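Local coordinates for protein probable histone-lysine N-methyltransferase, H3 lysine-9 specific SUVH9 (PDB 4NJ5) that probably binds methylated DNA and recruits RNA polymerase V to chromatin in RNA-directed DNA methylation, lacking methyltransferase activity itself, at residues 17-22 with 56-61; 64-69 with 73-78; 86-91 with 97-102; 93-98 with 175-180. All blocks are in the same frame, centred on the assembly; numbering follows the deposited sequence.

Contact 1: 17-22 with 56-61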
loop_
_atom_site.group_PDB
_atom_site.type_symbol
_atom_site.label_atom_id
_atom_site.label_comp_id
_atom_site.label_asym_id
_atom_site.label_seq_id
_atom_site.Cartn_x
_atom_site.Cartn_y
_atom_site.Cartn_z
ATOM N N ARG A 17 -9.623 -8.119 1.093
ATOM C CA ARG A 17 -9.486 -6.736 1.538
ATOM C C ARG A 17 -9.609 -6.639 3.064
ATOM O O ARG A 17 -8.720 -6.100 3.746
ATOM C CB ARG A 17 -10.537 -5.863 0.850
ATOM C CG ARG A 17 -10.323 -4.373 1.011
ATOM C CD ARG A 17 -11.284 -3.579 0.132
ATOM N NE ARG A 17 -12.667 -3.643 0.597
ATOM C CZ ARG A 17 -13.174 -2.848 1.534
ATOM N NH1 ARG A 17 -12.408 -1.933 2.112
ATOM N NH2 ARG A 17 -14.445 -2.968 1.897
ATOM N N LYS A 18 -10.700 -7.184 3.596
ATOM C CA LYS A 18 -10.917 -7.200 5.044
ATOM C C LYS A 18 -9.785 -7.908 5.801
ATOM O O LYS A 18 -9.345 -7.453 6.868
ATOM C CB LYS A 18 -12.260 -7.856 5.380
ATOM C CG LYS A 18 -13.477 -7.022 5.009
ATOM C CD LYS A 18 -13.575 -5.784 5.885
ATOM C CE LYS A 18 -14.748 -4.903 5.479
ATOM N NZ LYS A 18 -16.059 -5.601 5.620
ATOM N N THR A 19 -9.314 -9.019 5.244
ATOM C CA THR A 19 -8.245 -9.769 5.885
ATOM C C THR A 19 -6.983 -8.924 5.995
ATOM O O THR A 19 -6.347 -8.878 7.052
ATOM C CB THR A 19 -7.914 -11.075 5.134
ATOM O OG1 THR A 19 -9.097 -11.875 5.007
ATOM C CG2 THR A 19 -6.853 -11.861 5.893
ATOM N N ARG A 20 -6.624 -8.251 4.908
ATOM C CA ARG A 20 -5.417 -7.434 4.908
ATOM C C ARG A 20 -5.544 -6.254 5.868
ATOM O O ARG A 20 -4.578 -5.891 6.556
ATOM C CB ARG A 20 -5.059 -6.975 3.491
ATOM C CG ARG A 20 -4.678 -8.132 2.566
ATOM C CD ARG A 20 -3.849 -7.674 1.374
ATOM N NE ARG A 20 -2.521 -7.207 1.768
ATOM C CZ ARG A 20 -1.540 -6.936 0.912
ATOM N NH1 ARG A 20 -1.732 -7.094 -0.391
ATOM N NH2 ARG A 20 -0.364 -6.517 1.358
ATOM N N MET A 21 -6.740 -5.674 5.929
ATOM C CA MET A 21 -6.994 -4.591 6.878
ATOM C C MET A 21 -6.777 -5.048 8.320
ATOM O O MET A 21 -6.146 -4.344 9.127
ATOM C CB MET A 21 -8.407 -4.044 6.706
ATOM C CG MET A 21 -8.478 -2.761 5.909
ATOM S SD MET A 21 -10.100 -2.000 6.076
ATOM C CE MET A 21 -11.097 -3.183 5.174
ATOM N N ILE A 22 -7.295 -6.231 8.638
ATOM C CA ILE A 22 -7.080 -6.812 9.957
ATOM C C ILE A 22 -5.596 -7.040 10.230
ATOM O O ILE A 22 -5.085 -6.645 11.280
ATOM C CB ILE A 22 -7.839 -8.138 10.134
ATOM C CG1 ILE A 22 -9.344 -7.881 10.238
ATOM C CG2 ILE A 22 -7.350 -8.873 11.374
ATOM C CD1 ILE A 22 -10.158 -9.133 10.512
ATOM N N SER A 56 0.702 -15.181 13.660
ATOM C CA SER A 56 0.356 -16.288 14.557
ATOM C C SER A 56 -0.949 -16.029 15.312
ATOM O O SER A 56 -1.756 -16.944 15.534
ATOM C CB SER A 56 1.492 -16.567 15.546
ATOM O OG SER A 56 1.586 -15.544 16.524
ATOM N N MET A 57 -1.148 -14.775 15.704
ATOM C CA MET A 57 -2.391 -14.369 16.345
ATOM C C MET A 57 -3.579 -14.534 15.406
ATOM O O MET A 57 -4.647 -14.972 15.825
ATOM C CB MET A 57 -2.307 -12.923 16.826
ATOM C CG MET A 57 -1.389 -12.728 18.009
ATOM S SD MET A 57 -1.326 -11.004 18.514
ATOM C CE MET A 57 -3.009 -10.757 19.075
ATOM N N MET A 58 -3.402 -14.185 14.139
ATOM C CA MET A 58 -4.487 -14.385 13.187
ATOM C C MET A 58 -4.721 -15.865 12.909
ATOM O O MET A 58 -5.839 -16.276 12.596
ATOM C CB MET A 58 -4.245 -13.612 11.893
ATOM C CG MET A 58 -4.503 -12.128 12.047
ATOM S SD MET A 58 -4.369 -11.242 10.496
ATOM C CE MET A 58 -5.766 -11.902 9.600
ATOM N N ARG A 59 -3.668 -16.663 13.035
ATOM C CA ARG A 59 -3.794 -18.098 12.856
ATOM C C ARG A 59 -4.641 -18.694 13.969
ATOM O O ARG A 59 -5.507 -19.533 13.716
ATOM C CB ARG A 59 -2.425 -18.772 12.837
ATOM C CG ARG A 59 -2.501 -20.271 12.605
ATOM C CD ARG A 59 -1.290 -20.965 13.187
ATOM N NE ARG A 59 -1.038 -20.526 14.556
ATOM C CZ ARG A 59 0.164 -20.222 15.030
ATOM N NH1 ARG A 59 0.306 -19.830 16.288
ATOM N NH2 ARG A 59 1.228 -20.312 14.242
ATOM N N ASP A 60 -4.394 -18.256 15.201
ATOM C CA ASP A 60 -5.158 -18.756 16.340
ATOM C C ASP A 60 -6.644 -18.395 16.259
ATOM O O ASP A 60 -7.483 -19.092 16.827
ATOM C CB ASP A 60 -4.569 -18.245 17.657
ATOM C CG ASP A 60 -3.121 -18.649 17.845
ATOM O OD1 ASP A 60 -2.740 -19.746 17.382
ATOM O OD2 ASP A 60 -2.362 -17.865 18.456
ATOM N N CYS A 61 -6.965 -17.312 15.555
ATOM C CA CYS A 61 -8.355 -16.867 15.435
ATOM C C CYS A 61 -9.043 -17.396 14.183
ATOM O O CYS A 61 -10.116 -16.908 13.812
ATOM C CB CYS A 61 -8.437 -15.339 15.440
ATOM S SG CYS A 61 -7.910 -14.563 16.976
#
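Met58 meets Thr19 and Ile22 through apolar groups, and the flat group of this helix-helix packing contact, the guanidinium of Arg59, lies on the same helix as Met58 but turned off to another side. Over one of its faces, displaced toward the rim, sits the CA of Ser56; at its edge, almost exactly in plane, is Asp60 OD1, which Arg59 NH1 holds in a salt bridge at 3.2 Å. This pair stays on helix 46-60, and the seam with helix 8-35 is made by apolar groups.

That seam rests on few atoms. Met58 reaches across it from helix 46-60 and its terminal methyl does most of the touching: CE lies 3.9 Å from Thr19 CG2 and 3.9 Å from Ile22 CG2. The chain runs extended through chi2 and then bends at chi3 (67°), which carries CE to the two methyls, one helical turn apart on helix 8-35. Thr19 turns its methyl to Met58 while its hydroxyl OG1 bonds back to the carbonyl of His15, a turn earlier in its own helix. Val92, at the end of helix 87-92, touches both Thr19 and Met58, so a third helix closes in on this buried junction. The sulfur joins in as well, with Met58 SD 3.9 Å from Ile22 CG2.

Contact 2: 64-69 with 73-78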
loop_
_atom_site.group_PDB
_atom_site.type_symbol
_atom_site.label_atom_id
_atom_site.label_comp_id
_atom_site.label_asym_id
_atom_site.label_seq_id
_atom_site.Cartn_x
_atom_site.Cartn_y
_atom_site.Cartn_z
ATOM N N TRP A 64 -6.754 -17.000 8.813
ATOM C CA TRP A 64 -5.952 -17.249 7.622
ATOM C C TRP A 64 -6.803 -17.768 6.474
ATOM O O TRP A 64 -7.835 -18.402 6.688
ATOM C CB TRP A 64 -4.852 -18.270 7.911
ATOM C CG TRP A 64 -3.725 -17.750 8.733
ATOM C CD1 TRP A 64 -3.698 -16.596 9.459
ATOM C CD2 TRP A 64 -2.445 -18.364 8.908
ATOM N NE1 TRP A 64 -2.482 -16.458 10.082
ATOM C CE2 TRP A 64 -1.694 -17.531 9.757
ATOM C CE3 TRP A 64 -1.864 -19.543 8.431
ATOM C CZ2 TRP A 64 -0.391 -17.835 10.141
ATOM C CZ3 TRP A 64 -0.571 -19.845 8.812
ATOM C CH2 TRP A 64 0.152 -18.995 9.658
ATOM N N MET A 65 -6.358 -17.499 5.252
ATOM C CA MET A 65 -6.958 -18.095 4.067
ATOM C C MET A 65 -6.133 -19.317 3.698
ATOM O O MET A 65 -4.955 -19.384 4.043
ATOM C CB MET A 65 -6.939 -17.101 2.909
ATOM C CG MET A 65 -7.578 -15.764 3.223
ATOM S SD MET A 65 -7.375 -14.622 1.850
ATOM C CE MET A 65 -8.128 -15.573 0.530
ATOM N N ASN A 66 -6.744 -20.270 2.995
ATOM C CA ASN A 66 -6.054 -21.487 2.565
ATOM C C ASN A 66 -5.261 -22.111 3.713
ATOM O O ASN A 66 -4.071 -22.393 3.583
ATOM C CB ASN A 66 -5.134 -21.181 1.377
ATOM C CG ASN A 66 -4.575 -22.434 0.722
ATOM O OD1 ASN A 66 -5.230 -23.474 0.677
ATOM N ND2 ASN A 66 -3.353 -22.336 0.213
ATOM N N ARG A 67 -5.927 -22.285 4.849
ATOM C CA ARG A 67 -5.284 -22.796 6.053
ATOM C C ARG A 67 -4.780 -24.223 5.859
ATOM O O ARG A 67 -3.690 -24.573 6.312
ATOM C CB ARG A 67 -6.258 -22.739 7.233
ATOM C CG ARG A 67 -5.765 -23.428 8.496
ATOM C CD ARG A 67 -4.594 -22.691 9.119
ATOM N NE ARG A 67 -4.303 -23.184 10.460
ATOM C CZ ARG A 67 -4.949 -22.793 11.555
ATOM N NH1 ARG A 67 -4.621 -23.293 12.737
ATOM N NH2 ARG A 67 -5.926 -21.900 11.465
ATOM N N ASP A 68 -5.576 -25.037 5.173
ATOM C CA ASP A 68 -5.241 -26.440 4.963
ATOM C C ASP A 68 -4.317 -26.656 3.763
ATOM O O ASP A 68 -3.945 -27.793 3.456
ATOM C CB ASP A 68 -6.515 -27.296 4.837
ATOM C CG ASP A 68 -7.455 -26.802 3.747
ATOM O OD1 ASP A 68 -7.038 -25.955 2.922
ATOM O OD2 ASP A 68 -8.613 -27.269 3.707
ATOM N N LYS A 69 -3.963 -25.563 3.086
ATOM C CA LYS A 69 -3.086 -25.609 1.910
ATOM C C LYS A 69 -3.610 -26.465 0.753
ATOM O O LYS A 69 -2.874 -26.754 -0.191
ATOM C CB LYS A 69 -1.674 -26.057 2.305
ATOM C CG LYS A 69 -0.689 -24.917 2.514
ATOM C CD LYS A 69 0.329 -25.248 3.597
ATOM C CE LYS A 69 0.887 -26.649 3.420
ATOM N NZ LYS A 69 1.504 -26.820 2.077
ATOM N N GLY A 73 -3.068 -23.703 -7.481
ATOM C CA GLY A 73 -3.349 -22.664 -8.453
ATOM C C GLY A 73 -3.692 -21.352 -7.780
ATOM O O GLY A 73 -3.159 -21.037 -6.722
ATOM N N SER A 74 -4.595 -20.590 -8.385
ATOM C CA SER A 74 -4.916 -19.255 -7.894
ATOM C C SER A 74 -5.590 -19.269 -6.520
ATOM O O SER A 74 -6.394 -20.148 -6.222
ATOM C CB SER A 74 -5.802 -18.519 -8.904
ATOM O OG SER A 74 -5.267 -18.610 -10.214
ATOM N N ILE A 75 -5.239 -18.295 -5.685
ATOM C CA ILE A 75 -5.950 -18.065 -4.436
ATOM C C ILE A 75 -7.037 -17.025 -4.708
ATOM O O ILE A 75 -6.733 -15.905 -5.127
ATOM C CB ILE A 75 -5.009 -17.559 -3.320
ATOM C CG1 ILE A 75 -3.833 -18.521 -3.126
ATOM C CG2 ILE A 75 -5.767 -17.372 -2.013
ATOM C CD1 ILE A 75 -4.233 -19.935 -2.707
ATOM N N PRO A 76 -8.309 -17.397 -4.491
ATOM C CA PRO A 76 -9.427 -16.500 -4.800
ATOM C C PRO A 76 -9.319 -15.190 -4.035
ATOM O O PRO A 76 -9.130 -15.206 -2.817
ATOM C CB PRO A 76 -10.651 -17.294 -4.334
ATOM C CG PRO A 76 -10.216 -18.722 -4.397
ATOM C CD PRO A 76 -8.774 -18.702 -3.992
ATOM N N GLY A 77 -9.416 -14.074 -4.750
ATOM C CA GLY A 77 -9.329 -12.762 -4.135
ATOM C C GLY A 77 -7.929 -12.175 -4.158
ATOM O O GLY A 77 -7.752 -10.976 -3.965
ATOM N N VAL A 78 -6.928 -13.021 -4.380
ATOM C CA VAL A 78 -5.551 -12.553 -4.479
ATOM C C VAL A 78 -5.142 -12.508 -5.941
ATOM O O VAL A 78 -5.104 -13.534 -6.616
ATOM C CB VAL A 78 -4.577 -13.450 -3.699
ATOM C CG1 VAL A 78 -3.159 -12.886 -3.776
ATOM C CG2 VAL A 78 -5.022 -13.580 -2.252
#
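Met65 and Asn66 face Ile75 and Pro76 across a connection without helix or strand, between helix 46-60 and strand 83-84, where each side folds into a beta turn. Asn66 to Lys69 form a type I turn, closed by Lys69 N to Asn66 O at 3.2 Å. Ile75 to Val78 form a type II turn, closed by Val78 N to Ile75 O at 3.0 Å, with Gly77 in its third position, where the backbone takes a positive phi (94°).

The apolar part rests on Met65 and Ile75. The side chain of Met65 leaves its backbone beside the N, runs straight, and then bends at chi3 (57°), bringing the methyl CE over to the second turn. There it packs 3.9 Å from Ile75 CG2 and also approaches a polar atom, Pro76 O, at 3.5 Å. His15 and Val16 of helix 8-35 lie against Met65 too, so this segment also packs on the N-terminal helix.

The side chains of Asn66 and Ile75 cross at about a right angle, and the Asn66 amide is taken up by backbone partners: ND2 donates to Gly94 O and OD1 accepts from Ile71 N. These two bonds fix which end of the amide is which and tie the first turn both to the chain just beyond it and to the end of helix 87-92. Held in this way, Asn66 ND2 sits 3.9 Å from the terminal methyl of Ile75, CD1.

Contact 3: 86-91 with 97-102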
loop_
_atom_site.group_PDB
_atom_site.type_symbol
_atom_site.label_atom_id
_atom_site.label_comp_id
_atom_site.label_asym_id
_atom_site.label_seq_id
_atom_site.Cartn_x
_atom_site.Cartn_y
_atom_site.Cartn_z
ATOM N N PHE A 86 6.003 -8.875 4.115
ATOM C CA PHE A 86 6.549 -9.870 5.024
ATOM C C PHE A 86 6.220 -11.278 4.551
ATOM O O PHE A 86 5.184 -11.505 3.922
ATOM C CB PHE A 86 5.997 -9.665 6.439
ATOM C CG PHE A 86 6.239 -8.292 7.001
ATOM C CD1 PHE A 86 5.250 -7.321 6.943
ATOM C CD2 PHE A 86 7.451 -7.971 7.598
ATOM C CE1 PHE A 86 5.463 -6.058 7.465
ATOM C CE2 PHE A 86 7.671 -6.705 8.125
ATOM C CZ PHE A 86 6.674 -5.747 8.057
ATOM N N ARG A 87 7.103 -12.222 4.859
ATOM C CA ARG A 87 6.866 -13.620 4.529
ATOM C C ARG A 87 5.606 -14.158 5.195
ATOM O O ARG A 87 4.813 -14.842 4.569
ATOM C CB ARG A 87 8.069 -14.474 4.924
ATOM C CG ARG A 87 9.328 -14.199 4.143
ATOM C CD ARG A 87 9.197 -14.673 2.717
ATOM N NE ARG A 87 10.211 -15.661 2.361
ATOM C CZ ARG A 87 9.989 -16.968 2.311
ATOM N NH1 ARG A 87 10.963 -17.803 1.982
ATOM N NH2 ARG A 87 8.785 -17.436 2.588
ATOM N N PHE A 88 5.426 -13.842 6.471
ATOM C CA PHE A 88 4.296 -14.362 7.236
ATOM C C PHE A 88 2.980 -13.876 6.641
ATOM O O PHE A 88 1.968 -14.590 6.638
ATOM C CB PHE A 88 4.406 -13.920 8.689
ATOM C CG PHE A 88 4.186 -15.024 9.679
ATOM C CD1 PHE A 88 2.905 -15.430 10.010
ATOM C CD2 PHE A 88 5.263 -15.644 10.293
ATOM C CE1 PHE A 88 2.701 -16.440 10.935
ATOM C CE2 PHE A 88 5.063 -16.648 11.214
ATOM C CZ PHE A 88 3.778 -17.045 11.537
ATOM N N GLU A 89 3.011 -12.649 6.134
ATOM C CA GLU A 89 1.875 -12.066 5.437
ATOM C C GLU A 89 1.394 -12.998 4.323
ATOM O O GLU A 89 0.191 -13.170 4.127
ATOM C CB GLU A 89 2.265 -10.699 4.866
ATOM C CG GLU A 89 1.104 -9.870 4.380
ATOM C CD GLU A 89 1.510 -8.449 4.024
ATOM O OE1 GLU A 89 2.716 -8.126 4.116
ATOM O OE2 GLU A 89 0.621 -7.656 3.647
ATOM N N LEU A 90 2.340 -13.613 3.616
ATOM C CA LEU A 90 2.019 -14.565 2.557
ATOM C C LEU A 90 1.273 -15.777 3.103
ATOM O O LEU A 90 0.445 -16.366 2.408
ATOM C CB LEU A 90 3.290 -15.021 1.845
ATOM C CG LEU A 90 4.108 -13.907 1.191
ATOM C CD1 LEU A 90 5.394 -14.465 0.599
ATOM C CD2 LEU A 90 3.286 -13.201 0.126
ATOM N N CYS A 91 1.576 -16.148 4.343
ATOM C CA CYS A 91 0.888 -17.254 4.994
ATOM C C CYS A 91 -0.539 -16.842 5.311
ATOM O O CYS A 91 -1.477 -17.622 5.124
ATOM C CB CYS A 91 1.602 -17.667 6.283
ATOM S SG CYS A 91 3.332 -18.097 6.074
ATOM N N GLY A 97 2.957 -21.094 2.692
ATOM C CA GLY A 97 2.851 -21.452 4.095
ATOM C C GLY A 97 4.154 -21.660 4.845
ATOM O O GLY A 97 4.129 -21.917 6.047
ATOM N N HIS A 98 5.288 -21.563 4.157
ATOM C CA HIS A 98 6.584 -21.713 4.829
ATOM C C HIS A 98 7.483 -20.478 4.686
ATOM O O HIS A 98 8.222 -20.348 3.710
ATOM C CB HIS A 98 7.309 -22.979 4.361
ATOM C CG HIS A 98 6.754 -24.243 4.942
ATOM N ND1 HIS A 98 5.675 -24.905 4.397
ATOM C CD2 HIS A 98 7.126 -24.964 6.028
ATOM C CE1 HIS A 98 5.408 -25.979 5.119
ATOM N NE2 HIS A 98 6.273 -26.037 6.114
ATOM N N PRO A 99 7.427 -19.578 5.681
ATOM C CA PRO A 99 8.072 -18.256 5.676
ATOM C C PRO A 99 9.608 -18.243 5.600
ATOM O O PRO A 99 10.171 -17.181 5.351
ATOM C CB PRO A 99 7.594 -17.627 6.992
ATOM C CG PRO A 99 7.226 -18.779 7.855
ATOM C CD PRO A 99 6.675 -19.813 6.925
ATOM N N GLN A 100 10.276 -19.374 5.804
ATOM C CA GLN A 100 11.733 -19.405 5.665
ATOM C C GLN A 100 12.206 -20.381 4.593
ATOM O O GLN A 100 13.409 -20.563 4.399
ATOM C CB GLN A 100 12.409 -19.762 6.986
ATOM C CG GLN A 100 12.269 -18.731 8.081
ATOM C CD GLN A 100 13.058 -19.119 9.311
ATOM O OE1 GLN A 100 12.489 -19.379 10.373
ATOM N NE2 GLN A 100 14.379 -19.174 9.174
ATOM N N SER A 101 11.264 -21.017 3.910
ATOM C CA SER A 101 11.602 -21.994 2.885
ATOM C C SER A 101 11.136 -21.513 1.523
ATOM O O SER A 101 10.128 -20.816 1.414
ATOM C CB SER A 101 10.962 -23.347 3.200
ATOM O OG SER A 101 11.285 -23.770 4.511
ATOM N N GLY A 102 11.871 -21.888 0.484
ATOM C CA GLY A 102 11.506 -21.517 -0.868
ATOM C C GLY A 102 10.291 -22.283 -1.354
ATOM O O GLY A 102 9.382 -21.711 -1.954
#
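Arg87 lays its guanidinium over the turn from His98 to Ser101 and donates to two of the carbonyls there. NH1 donates to Ser101 O at 3.2 Å, nearly straight (166°) and close to the guanidinium plane, although on the acceptor side the donor stands well above the carbonyl plane. NH2 donates to His98 O, also at 3.2 Å but more bent. That oxygen is gripped twice: Ser101 N closes the type I turn on it at 3.1 Å, and the two donors come from opposite faces of its plane.

Pro99 O plays a different role. It sits over the centre of the guanidinium, with Arg87 CZ and Pro99 O 3.1 Å apart, and despite its closeness the angles are too poor for hydrogen bonds. The contact is probably electrostatic, a partly negative oxygen facing a cation. Bends at chi2 and chi3 fold the arginine chain round this carbonyl, so that CG also lies 3.3 Å from Pro99 O. Asp104 serves other donors of the loop, Gly97 N and His98 ND1.

The Pro99 ring packs on the helix, with Pro99 CD 3.9 Å from Cys91 SG. This is a helix-to-strand connection within the SRA domain: a loop folded back as a beta turn along helix 87-92 and clasped by Arg87 of segment 86-91.

Contact 4: 93-98 with 175-180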
loop_
_atom_site.group_PDB
_atom_site.type_symbol
_atom_site.label_atom_id
_atom_site.label_comp_id
_atom_site.label_asym_id
_atom_site.label_seq_id
_atom_site.Cartn_x
_atom_site.Cartn_y
_atom_site.Cartn_z
ATOM N N MET A 93 -2.377 -14.786 3.692
ATOM C CA MET A 93 -3.151 -14.778 2.455
ATOM C C MET A 93 -3.152 -16.116 1.720
ATOM O O MET A 93 -3.608 -16.197 0.580
ATOM C CB MET A 93 -2.669 -13.667 1.520
ATOM C CG MET A 93 -3.618 -12.483 1.452
ATOM S SD MET A 93 -4.090 -11.916 3.095
ATOM C CE MET A 93 -2.534 -11.242 3.672
ATOM N N GLY A 94 -2.640 -17.160 2.367
ATOM C CA GLY A 94 -2.671 -18.499 1.802
ATOM C C GLY A 94 -1.836 -18.706 0.549
ATOM O O GLY A 94 -2.014 -19.696 -0.163
ATOM N N LEU A 95 -0.922 -17.780 0.276
ATOM C CA LEU A 95 -0.066 -17.879 -0.904
ATOM C C LEU A 95 1.092 -18.847 -0.691
ATOM O O LEU A 95 1.448 -19.610 -1.584
ATOM C CB LEU A 95 0.483 -16.504 -1.286
ATOM C CG LEU A 95 -0.460 -15.568 -2.037
ATOM C CD1 LEU A 95 0.052 -14.137 -1.969
ATOM C CD2 LEU A 95 -0.627 -16.017 -3.484
ATOM N N HIS A 96 1.678 -18.805 0.498
ATOM C CA HIS A 96 2.862 -19.594 0.791
ATOM C C HIS A 96 2.924 -19.827 2.290
ATOM O O HIS A 96 2.941 -18.873 3.068
ATOM C CB HIS A 96 4.112 -18.854 0.317
ATOM C CG HIS A 96 5.329 -19.713 0.220
ATOM N ND1 HIS A 96 6.102 -20.043 1.318
ATOM C CD2 HIS A 96 5.926 -20.305 -0.841
ATOM C CE1 HIS A 96 7.107 -20.799 0.936
ATOM N NE2 HIS A 96 7.027 -20.975 -0.374
ATOM N N GLY A 97 2.957 -21.094 2.692
ATOM C CA GLY A 97 2.851 -21.452 4.095
ATOM C C GLY A 97 4.154 -21.660 4.845
ATOM O O GLY A 97 4.129 -21.917 6.047
ATOM N N HIS A 98 5.288 -21.563 4.157
ATOM C CA HIS A 98 6.584 -21.713 4.829
ATOM C C HIS A 98 7.483 -20.478 4.686
ATOM O O HIS A 98 8.222 -20.348 3.710
ATOM C CB HIS A 98 7.309 -22.979 4.361
ATOM C CG HIS A 98 6.754 -24.243 4.942
ATOM N ND1 HIS A 98 5.675 -24.905 4.397
ATOM C CD2 HIS A 98 7.126 -24.964 6.028
ATOM C CE1 HIS A 98 5.408 -25.979 5.119
ATOM N NE2 HIS A 98 6.273 -26.037 6.114
ATOM N N ARG A 175 2.173 -21.550 -7.784
ATOM C CA ARG A 175 2.237 -20.116 -7.526
ATOM C C ARG A 175 3.686 -19.662 -7.367
ATOM O O ARG A 175 4.482 -20.313 -6.690
ATOM C CB ARG A 175 1.426 -19.743 -6.281
ATOM C CG ARG A 175 -0.070 -20.002 -6.414
ATOM C CD ARG A 175 -0.839 -19.520 -5.191
ATOM N NE ARG A 175 -0.509 -20.278 -3.987
ATOM C CZ ARG A 175 -1.106 -21.412 -3.626
ATOM N NH1 ARG A 175 -2.064 -21.934 -4.382
ATOM N NH2 ARG A 175 -0.741 -22.029 -2.511
ATOM N N VAL A 176 4.025 -18.555 -8.016
ATOM C CA VAL A 176 5.342 -17.954 -7.864
ATOM C C VAL A 176 5.223 -16.599 -7.179
ATOM O O VAL A 176 4.509 -15.714 -7.655
ATOM C CB VAL A 176 6.040 -17.763 -9.221
ATOM C CG1 VAL A 176 7.246 -16.842 -9.076
ATOM C CG2 VAL A 176 6.448 -19.108 -9.798
ATOM N N ILE A 177 5.910 -16.446 -6.053
ATOM C CA ILE A 177 5.981 -15.156 -5.385
ATOM C C ILE A 177 7.418 -14.657 -5.423
ATOM O O ILE A 177 8.333 -15.324 -4.928
ATOM C CB ILE A 177 5.510 -15.213 -3.920
ATOM C CG1 ILE A 177 4.011 -15.510 -3.835
ATOM C CG2 ILE A 177 5.814 -13.888 -3.222
ATOM C CD1 ILE A 177 3.655 -16.984 -3.913
ATOM N N ARG A 178 7.619 -13.488 -6.020
ATOM C CA ARG A 178 8.962 -12.948 -6.140
ATOM C C ARG A 178 9.305 -12.011 -4.988
ATOM O O ARG A 178 8.503 -11.162 -4.599
ATOM C CB ARG A 178 9.175 -12.275 -7.500
ATOM C CG ARG A 178 10.322 -12.899 -8.291
ATOM C CD ARG A 178 10.518 -12.262 -9.653
ATOM N NE ARG A 178 9.594 -12.791 -10.652
ATOM C CZ ARG A 178 9.932 -13.651 -11.610
ATOM N NH1 ARG A 178 9.019 -14.069 -12.475
ATOM N NH2 ARG A 178 11.180 -14.089 -11.709
ATOM N N GLY A 179 10.497 -12.197 -4.430
ATOM C CA GLY A 179 11.004 -11.334 -3.380
ATOM C C GLY A 179 12.040 -10.378 -3.934
ATOM O O GLY A 179 12.997 -10.795 -4.591
ATOM N N LEU A 180 11.848 -9.088 -3.677
ATOM C CA LEU A 180 12.724 -8.062 -4.235
ATOM C C LEU A 180 13.141 -7.059 -3.165
ATOM O O LEU A 180 12.319 -6.643 -2.344
ATOM C CB LEU A 180 12.014 -7.313 -5.374
ATOM C CG LEU A 180 11.515 -8.048 -6.626
ATOM C CD1 LEU A 180 10.237 -8.840 -6.365
ATOM C CD2 LEU A 180 11.297 -7.064 -7.767
#
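Arg175 on strand 174-180 donates to the carbonyl of Leu95, and this bond is the main polar link. NE reaches Leu95 O at 3.2 Å with an angle of 160°, the oxygen lying in the guanidinium plane; a second bond to it, from NH2 at 3.4 Å, is weak. Ser120 OG, on strand 117-124, also bonds Leu95 O. Gly94 O is placed differently, over one face of the guanidinium, 3.5 Å from Arg175 NH2. The remaining nitrogen, NH1, goes to Ile71 O and Gly73 O, so several backbone carbonyls surround the buried cation and probably help to stabilise it.

Apolar contacts flank this cluster. Leu95 CD2 packs 3.9 Å from Arg175 CD, at the bend of chi3 (-66°) that swings the head group round to the carbonyls. Two residues along the strand, Ile177 CD1 comes within 4.1 Å of Leu95 CB.

The Gly94 and Leu95 carbonyls lie just past a helix end. Gly94, with positive phi, is the C-prime residue of a Schellman motif, in which Leu95 N bonds Leu90 O and Gly94 N bonds Cys91 O. The arrangement joins the C-terminal cap of helix 87-92 to the mixed sheet of the SRA domain.

In the fold
Contacts 1, 2 and 3 follow one another along the chain, and contact 4 then joins the loop it shares with contact 3 to a strand nearly eighty residues on. Contacts 3 and 4 are centred about 6 Å apart; contact 2 is about 11 Å from contact 4, and contact 1 about 17 Å from it. Helix 87-92 is the common element: the salt bridge of Glu89 with Arg20 ties it to helix 8-35, and the loop after it meets the SRA sheet. Because Arg17 of helix 8-35 also donates to Arg420 O and makes a cation-pi contact with Trp421, in the SET region, the N-terminal helices physically join the SRA and SET parts, away from the zinc cluster.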